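Long-range contact in paenibacillus xanthan lyase (Paenibacillus, PDB 6F2P), which cleaves xanthan as a polysaccharide lyase of family 8, breaking glycosidic linkages by elimination rather than hydrolysis: residues I938-F952 with A1017-A1031. Numbering follows the deposited sequence.
Sequences IHDGNTGKGTKSVTF and AIKIRTDATNGYVVA. With CA (calcium ion), chain H.
Lys945 reaches across to the 1022-1029 loop with its ammonium, where NZ gives hydrogen bonds to Gly1027 O at 2.9 Å and to Thr1025 OG1, while closing a salt bridge with Asp940 OD2 in its own segment through the syn lone pair. Its chain bends at chi2 (-48°) and is extended beyond, which carries NZ to this knot of oxygens. The other carboxylate oxygen, Asp940 OD1, accepts from Val1029 N at 2.7 Å, met from above the carboxylate plane; both oxygens are therefore gripped, which should hold the group's rotation. A methionine in place of Lys945 would probably leave the Asp940 carboxylate without its counter-charge and Gly1027 O without this donor. Farther along, Thr1022 OG1 accepts from Gly946 N (3.1 Å), and Gly946 O binds a calcium ion at 2.6 Å. Asp1023 joins the same site, its OD2 2.9 Å from the calcium.

These loops link paired strands in the two facing sheets of the Golvesin C-terminal domain, a beta-sandwich: 949-952 runs antiparallel to 1017-1021 in one, and Ile938 pairs with Ala1031 in the other. Between the sheets, Ala1031 CB sits against Val950 CG2 (3.8 Å) and Ile938 CG1, and Ile1020 CD1 meets the edge of the Phe952 ring at CE1; Met966 also packs on Ile1020. At the outer end Asn942 CB lies over the centre of the Tyr1028 ring, 3.7 Å from its centroid, and that ring turns its edge to the face of His939 in a T-shaped pair, planes at 76°.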
ATOM      1  N   ILE A 938     -44.239 -46.509 -13.613  1.00 50.77           N
ATOM      2  CA  ILE A 938     -44.730 -46.987 -14.899  1.00 54.74           C
ATOM      3  C   ILE A 938     -44.702 -48.516 -15.007  1.00 60.01           C
ATOM      4  O   ILE A 938     -44.007 -49.185 -14.243  1.00 58.85           O
ATOM      5  CB  ILE A 938     -43.975 -46.335 -16.081  1.00 53.13           C
ATOM      6  CG1 ILE A 938     -42.467 -46.543 -15.951  1.00 53.35           C
ATOM      7  CG2 ILE A 938     -44.281 -44.852 -16.148  1.00 55.04           C
ATOM      8  CD1 ILE A 938     -41.684 -46.001 -17.131  1.00 47.40           C
ATOM      9  N   HIS A 939     -45.484 -49.064 -15.936  1.00 61.59           N
ATOM     10  CA  HIS A 939     -45.520 -50.511 -16.148  1.00 58.72           C
ATOM     11  C   HIS A 939     -45.755 -50.899 -17.609  1.00 58.33           C
ATOM     12  O   HIS A 939     -46.271 -50.103 -18.396  1.00 61.48           O
ATOM     13  CB  HIS A 939     -46.525 -51.201 -15.208  1.00 58.38           C
ATOM     14  CG  HIS A 939     -47.956 -50.814 -15.436  1.00 70.60           C
ATOM     15  ND1 HIS A 939     -48.641 -51.126 -16.591  1.00 71.08           N
ATOM     16  CD2 HIS A 939     -48.840 -50.163 -14.641  1.00 71.39           C
ATOM     17  CE1 HIS A 939     -49.879 -50.673 -16.504  1.00 70.19           C
ATOM     18  NE2 HIS A 939     -50.026 -50.085 -15.331  1.00 73.88           N
ATOM     19  N   ASP A 940     -45.364 -52.124 -17.962  1.00 55.68           N
ATOM     20  CA  ASP A 940     -45.396 -52.583 -19.352  1.00 64.26           C
ATOM     21  C   ASP A 940     -46.750 -53.169 -19.761  1.00 64.45           C
ATOM     22  O   ASP A 940     -46.961 -53.520 -20.926  1.00 51.46           O
ATOM     23  CB  ASP A 940     -44.279 -53.603 -19.617  1.00 60.34           C
ATOM     24  CG  ASP A 940     -44.504 -54.931 -18.901  1.00 57.73           C
ATOM     25  OD1 ASP A 940     -45.065 -54.929 -17.779  1.00 52.94           O
ATOM     26  OD2 ASP A 940     -44.114 -55.977 -19.470  1.00 53.59           O
ATOM     27  N   GLY A 941     -47.660 -53.270 -18.796  1.00 63.19           N
ATOM     28  CA  GLY A 941     -48.995 -53.768 -19.057  1.00 58.97           C
ATOM     29  C   GLY A 941     -49.016 -55.255 -19.347  1.00 61.99           C
ATOM     30  O   GLY A 941     -49.891 -55.742 -20.065  1.00 69.85           O
ATOM     31  N   ASN A 942     -48.052 -55.970 -18.773  1.00 66.03           N
ATOM     32  CA  ASN A 942     -47.884 -57.414 -18.971  1.00 62.48           C
ATOM     33  C   ASN A 942     -47.998 -57.842 -20.429  1.00 58.10           C
ATOM     34  O   ASN A 942     -48.567 -58.890 -20.727  1.00 69.76           O
ATOM     35  CB  ASN A 942     -48.865 -58.220 -18.106  1.00 61.08           C
ATOM     36  CG  ASN A 942     -48.303 -59.580 -17.693  1.00 62.01           C
ATOM     37  OD1 ASN A 942     -47.371 -60.091 -18.312  1.00 60.70           O
ATOM     38  ND2 ASN A 942     -48.868 -60.164 -16.639  1.00 61.47           N
ATOM     39  N   THR A 943     -47.461 -57.033 -21.336  1.00 55.67           N
ATOM     40  CA  THR A 943     -47.525 -57.361 -22.755  1.00 60.46           C
ATOM     41  C   THR A 943     -46.373 -56.740 -23.537  1.00 58.56           C
ATOM     42  O   THR A 943     -45.733 -55.792 -23.074  1.00 58.36           O
ATOM     43  CB  THR A 943     -48.873 -56.934 -23.373  1.00 66.86           C
ATOM     44  OG1 THR A 943     -48.888 -57.263 -24.770  1.00 66.62           O
ATOM     45  CG2 THR A 943     -49.098 -55.435 -23.187  1.00 55.44           C
ATOM     46  N   GLY A 944     -46.118 -57.284 -24.725  1.00 53.23           N
ATOM     47  CA  GLY A 944     -44.980 -56.876 -25.529  1.00 51.26           C
ATOM     48  C   GLY A 944     -43.667 -57.301 -24.893  1.00 58.89           C
ATOM     49  O   GLY A 944     -42.737 -56.497 -24.772  1.00 58.70           O
ATOM     50  N   LYS A 945     -43.589 -58.569 -24.487  1.00 52.10           N
ATOM     51  CA  LYS A 945     -42.425 -59.087 -23.766  1.00 48.21           C
ATOM     52  C   LYS A 945     -41.152 -59.101 -24.611  1.00 50.00           C
ATOM     53  O   LYS A 945     -41.178 -59.455 -25.789  1.00 51.54           O
ATOM     54  CB  LYS A 945     -42.710 -60.490 -23.218  1.00 48.78           C
ATOM     55  CG  LYS A 945     -43.817 -60.537 -22.173  1.00 43.45           C
ATOM     56  CD  LYS A 945     -43.614 -59.465 -21.119  1.00 47.74           C
ATOM     57  CE  LYS A 945     -44.679 -59.531 -20.044  1.00 51.74           C
ATOM     58  NZ  LYS A 945     -44.416 -58.548 -18.952  1.00 53.55           N
ATOM     59  N   GLY A 946     -40.039 -58.707 -23.999  1.00 48.80           N
ATOM     60  CA  GLY A 946     -38.753 -58.709 -24.674  1.00 45.67           C
ATOM     61  C   GLY A 946     -38.586 -57.597 -25.691  1.00 48.50           C
ATOM     62  O   GLY A 946     -37.614 -57.584 -26.455  1.00 44.62           O
ATOM     63  N   THR A 947     -39.535 -56.662 -25.697  1.00 49.95           N
ATOM     64  CA  THR A 947     -39.530 -55.557 -26.650  1.00 49.47           C
ATOM     65  C   THR A 947     -39.310 -54.252 -25.917  1.00 57.11           C
ATOM     66  O   THR A 947     -38.750 -53.308 -26.469  1.00 58.84           O
ATOM     67  CB  THR A 947     -40.875 -55.449 -27.392  1.00 55.81           C
ATOM     68  OG1 THR A 947     -41.513 -56.731 -27.421  1.00 52.80           O
ATOM     69  CG2 THR A 947     -40.665 -54.939 -28.812  1.00 47.86           C
ATOM     70  N   LYS A 948     -39.749 -54.218 -24.662  1.00 54.57           N
ATOM     71  CA  LYS A 948     -39.752 -52.997 -23.867  1.00 58.39           C
ATOM     72  C   LYS A 948     -38.492 -52.861 -23.005  1.00 59.37           C
ATOM     73  O   LYS A 948     -37.835 -53.854 -22.687  1.00 61.57           O
ATOM     74  CB  LYS A 948     -40.990 -52.967 -22.965  1.00 56.00           C
ATOM     75  CG  LYS A 948     -42.285 -53.412 -23.626  1.00 56.77           C
ATOM     76  CD  LYS A 948     -43.134 -52.229 -24.061  1.00 61.57           C
ATOM     77  CE  LYS A 948     -44.581 -52.645 -24.274  1.00 57.30           C
ATOM     78  NZ  LYS A 948     -45.238 -53.081 -23.005  1.00 52.82           N
ATOM     79  N   SER A 949     -38.171 -51.622 -22.634  1.00 58.36           N
ATOM     80  CA  SER A 949     -37.062 -51.328 -21.728  1.00 59.14           C
ATOM     81  C   SER A 949     -37.115 -49.898 -21.170  1.00 60.52           C
ATOM     82  O   SER A 949     -37.572 -48.966 -21.839  1.00 63.06           O
ATOM     83  CB  SER A 949     -35.705 -51.586 -22.400  1.00 56.42           C
ATOM     84  OG  SER A 949     -35.425 -50.617 -23.396  1.00 50.74           O
ATOM     85  N   VAL A 950     -36.660 -49.745 -19.931  1.00 59.48           N
ATOM     86  CA  VAL A 950     -36.509 -48.434 -19.302  1.00 56.60           C
ATOM     87  C   VAL A 950     -35.070 -48.291 -18.803  1.00 49.51           C
ATOM     88  O   VAL A 950     -34.631 -49.069 -17.957  1.00 52.12           O
ATOM     89  CB  VAL A 950     -37.488 -48.254 -18.112  1.00 50.30           C
ATOM     90  CG1 VAL A 950     -37.228 -46.938 -17.396  1.00 41.50           C
ATOM     91  CG2 VAL A 950     -38.929 -48.324 -18.587  1.00 46.67           C
ATOM     92  N   THR A 951     -34.340 -47.307 -19.324  1.00 53.07           N
ATOM     93  CA  THR A 951     -32.917 -47.142 -18.995  1.00 48.59           C
ATOM     94  C   THR A 951     -32.606 -45.897 -18.154  1.00 46.78           C
ATOM     95  O   THR A 951     -32.635 -44.774 -18.657  1.00 52.59           O
ATOM     96  CB  THR A 951     -32.040 -47.110 -20.273  1.00 40.79           C
ATOM     97  OG1 THR A 951     -32.192 -48.337 -20.996  1.00 45.92           O
ATOM     98  CG2 THR A 951     -30.576 -46.925 -19.921  1.00 38.35           C
ATOM     99  N   PHE A 952     -32.292 -46.108 -16.876  1.00 44.24           N
ATOM    100  CA  PHE A 952     -31.888 -45.025 -15.981  1.00 39.98           C
ATOM    101  C   PHE A 952     -30.400 -44.709 -16.138  1.00 39.84           C
ATOM    102  O   PHE A 952     -29.551 -45.491 -15.718  1.00 47.56           O
ATOM    103  CB  PHE A 952     -32.143 -45.408 -14.518  1.00 36.00           C
ATOM    104  CG  PHE A 952     -33.579 -45.728 -14.196  1.00 40.07           C
ATOM    105  CD1 PHE A 952     -34.065 -47.021 -14.325  1.00 40.89           C
ATOM    106  CD2 PHE A 952     -34.435 -44.744 -13.727  1.00 45.20           C
ATOM    107  CE1 PHE A 952     -35.384 -47.326 -14.012  1.00 38.33           C
ATOM    108  CE2 PHE A 952     -35.760 -45.043 -13.414  1.00 51.42           C
ATOM    109  CZ  PHE A 952     -36.232 -46.339 -13.558  1.00 43.78           C
ATOM    110  N   ALA A1017     -25.281 -47.191 -16.989  1.00 42.12           N
ATOM    111  CA  ALA A1017     -26.728 -47.263 -17.118  1.00 37.10           C
ATOM    112  C   ALA A1017     -27.312 -48.398 -16.293  1.00 41.01           C
ATOM    113  O   ALA A1017     -26.631 -49.368 -15.960  1.00 41.59           O
ATOM    114  CB  ALA A1017     -27.123 -47.411 -18.572  1.00 32.17           C
ATOM    115  N   ILE A1018     -28.586 -48.255 -15.957  1.00 39.49           N
ATOM    116  CA  ILE A1018     -29.309 -49.279 -15.232  1.00 36.68           C
ATOM    117  C   ILE A1018     -30.613 -49.516 -15.971  1.00 41.97           C
ATOM    118  O   ILE A1018     -31.553 -48.729 -15.845  1.00 41.85           O
ATOM    119  CB  ILE A1018     -29.591 -48.838 -13.793  1.00 35.31           C
ATOM    120  CG1 ILE A1018     -28.276 -48.513 -13.086  1.00 36.26           C
ATOM    121  CG2 ILE A1018     -30.343 -49.920 -13.039  1.00 32.44           C
ATOM    122  CD1 ILE A1018     -28.457 -47.783 -11.784  1.00 45.38           C
ATOM    123  N   LYS A1019     -30.653 -50.592 -16.756  1.00 43.55           N
ATOM    124  CA  LYS A1019     -31.787 -50.884 -17.631  1.00 36.91           C
ATOM    125  C   LYS A1019     -32.699 -51.969 -17.061  1.00 41.56           C
ATOM    126  O   LYS A1019     -32.234 -52.944 -16.466  1.00 40.23           O
ATOM    127  CB  LYS A1019     -31.301 -51.290 -19.030  1.00 35.44           C
ATOM    128  CG  LYS A1019     -32.434 -51.552 -20.024  1.00 51.09           C
ATOM    129  CD  LYS A1019     -31.957 -52.258 -21.291  1.00 45.94           C
ATOM    130  CE  LYS A1019     -31.122 -51.348 -22.181  1.00 48.05           C
ATOM    131  NZ  LYS A1019     -30.818 -52.008 -23.488  1.00 53.60           N
ATOM    132  N   ILE A1020     -34.003 -51.782 -17.240  1.00 44.69           N
ATOM    133  CA  ILE A1020     -34.988 -52.794 -16.895  1.00 42.91           C
ATOM    134  C   ILE A1020     -35.559 -53.372 -18.181  1.00 47.22           C
ATOM    135  O   ILE A1020     -36.143 -52.646 -18.980  1.00 52.55           O
ATOM    136  CB  ILE A1020     -36.124 -52.199 -16.052  1.00 44.52           C
ATOM    137  CG1 ILE A1020     -35.591 -51.770 -14.682  1.00 41.46           C
ATOM    138  CG2 ILE A1020     -37.249 -53.199 -15.892  1.00 41.15           C
ATOM    139  CD1 ILE A1020     -36.597 -51.011 -13.848  1.00 45.76           C
ATOM    140  N   ARG A1021     -35.361 -54.671 -18.389  1.00 50.61           N
ATOM    141  CA  ARG A1021     -35.855 -55.364 -19.579  1.00 47.10           C
ATOM    142  C   ARG A1021     -37.101 -56.168 -19.223  1.00 42.98           C
ATOM    143  O   ARG A1021     -37.424 -56.333 -18.043  1.00 40.54           O
ATOM    144  CB  ARG A1021     -34.775 -56.286 -20.164  1.00 49.19           C
ATOM    145  CG  ARG A1021     -33.706 -55.589 -21.017  1.00 42.68           C
ATOM    146  CD  ARG A1021     -32.355 -56.303 -20.906  1.00 34.31           C
ATOM    147  NE  ARG A1021     -32.512 -57.758 -20.819  1.00 47.29           N
ATOM    148  CZ  ARG A1021     -31.794 -58.551 -20.025  1.00 41.29           C
ATOM    149  NH1 ARG A1021     -30.855 -58.042 -19.243  1.00 42.65           N
ATOM    150  NH2 ARG A1021     -32.011 -59.859 -20.013  1.00 46.57           N
ATOM    151  N   THR A1022     -37.807 -56.659 -20.236  1.00 53.89           N
ATOM    152  CA  THR A1022     -39.061 -57.376 -20.000  1.00 59.83           C
ATOM    153  C   THR A1022     -39.060 -58.809 -20.548  1.00 52.52           C
ATOM    154  O   THR A1022     -40.084 -59.494 -20.495  1.00 48.26           O
ATOM    155  CB  THR A1022     -40.270 -56.604 -20.570  1.00 57.17           C
ATOM    156  OG1 THR A1022     -40.090 -56.411 -21.980  1.00 57.53           O
ATOM    157  CG2 THR A1022     -40.413 -55.245 -19.881  1.00 50.92           C
ATOM    158  N   ASP A1023     -37.911 -59.248 -21.059  1.00 50.21           N
ATOM    159  CA  ASP A1023     -37.765 -60.574 -21.660  1.00 47.46           C
ATOM    160  C   ASP A1023     -38.180 -61.687 -20.701  1.00 44.84           C
ATOM    161  O   ASP A1023     -37.700 -61.751 -19.570  1.00 46.25           O
ATOM    162  CB  ASP A1023     -36.317 -60.803 -22.113  1.00 41.57           C
ATOM    163  CG  ASP A1023     -35.798 -59.689 -23.014  1.00 55.94           C
ATOM    164  OD1 ASP A1023     -35.371 -58.641 -22.481  1.00 57.26           O
ATOM    165  OD2 ASP A1023     -35.804 -59.864 -24.252  1.00 56.28           O
ATOM    166  N   ALA A1024     -39.090 -62.541 -21.163  1.00 41.96           N
ATOM    167  CA  ALA A1024     -39.503 -63.747 -20.435  1.00 43.51           C
ATOM    168  C   ALA A1024     -40.161 -63.505 -19.074  1.00 40.80           C
ATOM    169  O   ALA A1024     -40.251 -64.420 -18.255  1.00 44.65           O
ATOM    170  CB  ALA A1024     -38.329 -64.722 -20.294  1.00 33.95           C
ATOM    171  N   THR A1025     -40.638 -62.287 -18.839  1.00 44.45           N
ATOM    172  CA  THR A1025     -41.242 -61.952 -17.550  1.00 48.83           C
ATOM    173  C   THR A1025     -42.627 -62.574 -17.372  1.00 50.92           C
ATOM    174  O   THR A1025     -43.460 -62.544 -18.285  1.00 48.50           O
ATOM    175  CB  THR A1025     -41.286 -60.424 -17.308  1.00 53.31           C
ATOM    176  OG1 THR A1025     -41.615 -59.747 -18.528  1.00 51.77           O
ATOM    177  CG2 THR A1025     -39.930 -59.930 -16.824  1.00 48.08           C
ATOM    178  N   ASN A1026     -42.857 -63.141 -16.190  1.00 48.51           N
ATOM    179  CA  ASN A1026     -44.082 -63.885 -15.912  1.00 52.26           C
ATOM    180  C   ASN A1026     -45.223 -63.051 -15.317  1.00 57.02           C
ATOM    181  O   ASN A1026     -46.220 -63.597 -14.828  1.00 56.18           O
ATOM    182  CB  ASN A1026     -43.778 -65.107 -15.036  1.00 47.18           C
ATOM    183  CG  ASN A1026     -43.194 -64.739 -13.683  1.00 47.33           C
ATOM    184  OD1 ASN A1026     -43.589 -63.746 -13.065  1.00 56.15           O
ATOM    185  ND2 ASN A1026     -42.253 -65.547 -13.212  1.00 43.43           N
ATOM    186  N   GLY A1027     -45.068 -61.732 -15.364  1.00 56.08           N
ATOM    187  CA  GLY A1027     -46.073 -60.817 -14.856  1.00 54.63           C
ATOM    188  C   GLY A1027     -45.783 -59.377 -15.239  1.00 57.08           C
ATOM    189  O   GLY A1027     -45.030 -59.106 -16.181  1.00 54.51           O
ATOM    190  N   TYR A1028     -46.383 -58.446 -14.502  1.00 55.71           N
ATOM    191  CA  TYR A1028     -46.215 -57.022 -14.775  1.00 58.60           C
ATOM    192  C   TYR A1028     -44.808 -56.535 -14.429  1.00 55.26           C
ATOM    193  O   TYR A1028     -44.264 -56.873 -13.376  1.00 51.43           O
ATOM    194  CB  TYR A1028     -47.252 -56.201 -14.000  1.00 67.01           C
ATOM    195  CG  TYR A1028     -48.619 -56.160 -14.644  1.00 63.52           C
ATOM    196  CD1 TYR A1028     -48.893 -55.274 -15.677  1.00 62.55           C
ATOM    197  CD2 TYR A1028     -49.640 -57.002 -14.217  1.00 67.72           C
ATOM    198  CE1 TYR A1028     -50.141 -55.231 -16.268  1.00 60.89           C
ATOM    199  CE2 TYR A1028     -50.891 -56.966 -14.805  1.00 67.18           C
ATOM    200  CZ  TYR A1028     -51.133 -56.078 -15.832  1.00 62.51           C
ATOM    201  OH  TYR A1028     -52.371 -56.027 -16.429  1.00 62.53           O
ATOM    202  N   VAL A1029     -44.231 -55.728 -15.314  1.00 50.86           N
ATOM    203  CA  VAL A1029     -42.912 -55.150 -15.072  1.00 53.50           C
ATOM    204  C   VAL A1029     -43.008 -53.667 -14.694  1.00 50.68           C
ATOM    205  O   VAL A1029     -43.410 -52.840 -15.504  1.00 53.79           O
ATOM    206  CB  VAL A1029     -41.991 -55.318 -16.303  1.00 47.95           C
ATOM    207  CG1 VAL A1029     -40.629 -54.668 -16.054  1.00 47.02           C
ATOM    208  CG2 VAL A1029     -41.828 -56.786 -16.647  1.00 53.29           C
ATOM    209  N   VAL A1030     -42.629 -53.338 -13.463  1.00 44.95           N
ATOM    210  CA  VAL A1030     -42.681 -51.960 -12.973  1.00 50.44           C
ATOM    211  C   VAL A1030     -41.316 -51.270 -13.057  1.00 47.35           C
ATOM    212  O   VAL A1030     -40.288 -51.870 -12.746  1.00 50.12           O
ATOM    213  CB  VAL A1030     -43.209 -51.906 -11.507  1.00 49.86           C
ATOM    214  CG1 VAL A1030     -42.952 -50.546 -10.867  1.00 49.88           C
ATOM    215  CG2 VAL A1030     -44.691 -52.259 -11.457  1.00 54.09           C
ATOM    216  N   ALA A1031     -41.316 -50.012 -13.492  1.00 46.82           N
ATOM    217  CA  ALA A1031     -40.118 -49.172 -13.476  1.00 47.29           C
ATOM    218  C   ALA A1031     -40.378 -47.931 -12.623  1.00 54.69           C
ATOM    219  O   ALA A1031     -41.342 -47.206 -12.866  1.00 54.91           O
ATOM    220  CB  ALA A1031     -39.721 -48.772 -14.898  1.00 37.15           C
TER
HETATM  221 CA    CA H1107     -35.270 -58.665 -26.878  1.00 67.28          CA
HETATM  222  O   HOH W   1     -35.068 -56.763 -24.926  1.00 42.08           O
HETATM  223  O   HOH W   2     -32.918 -58.509 -25.621  1.00 47.76           O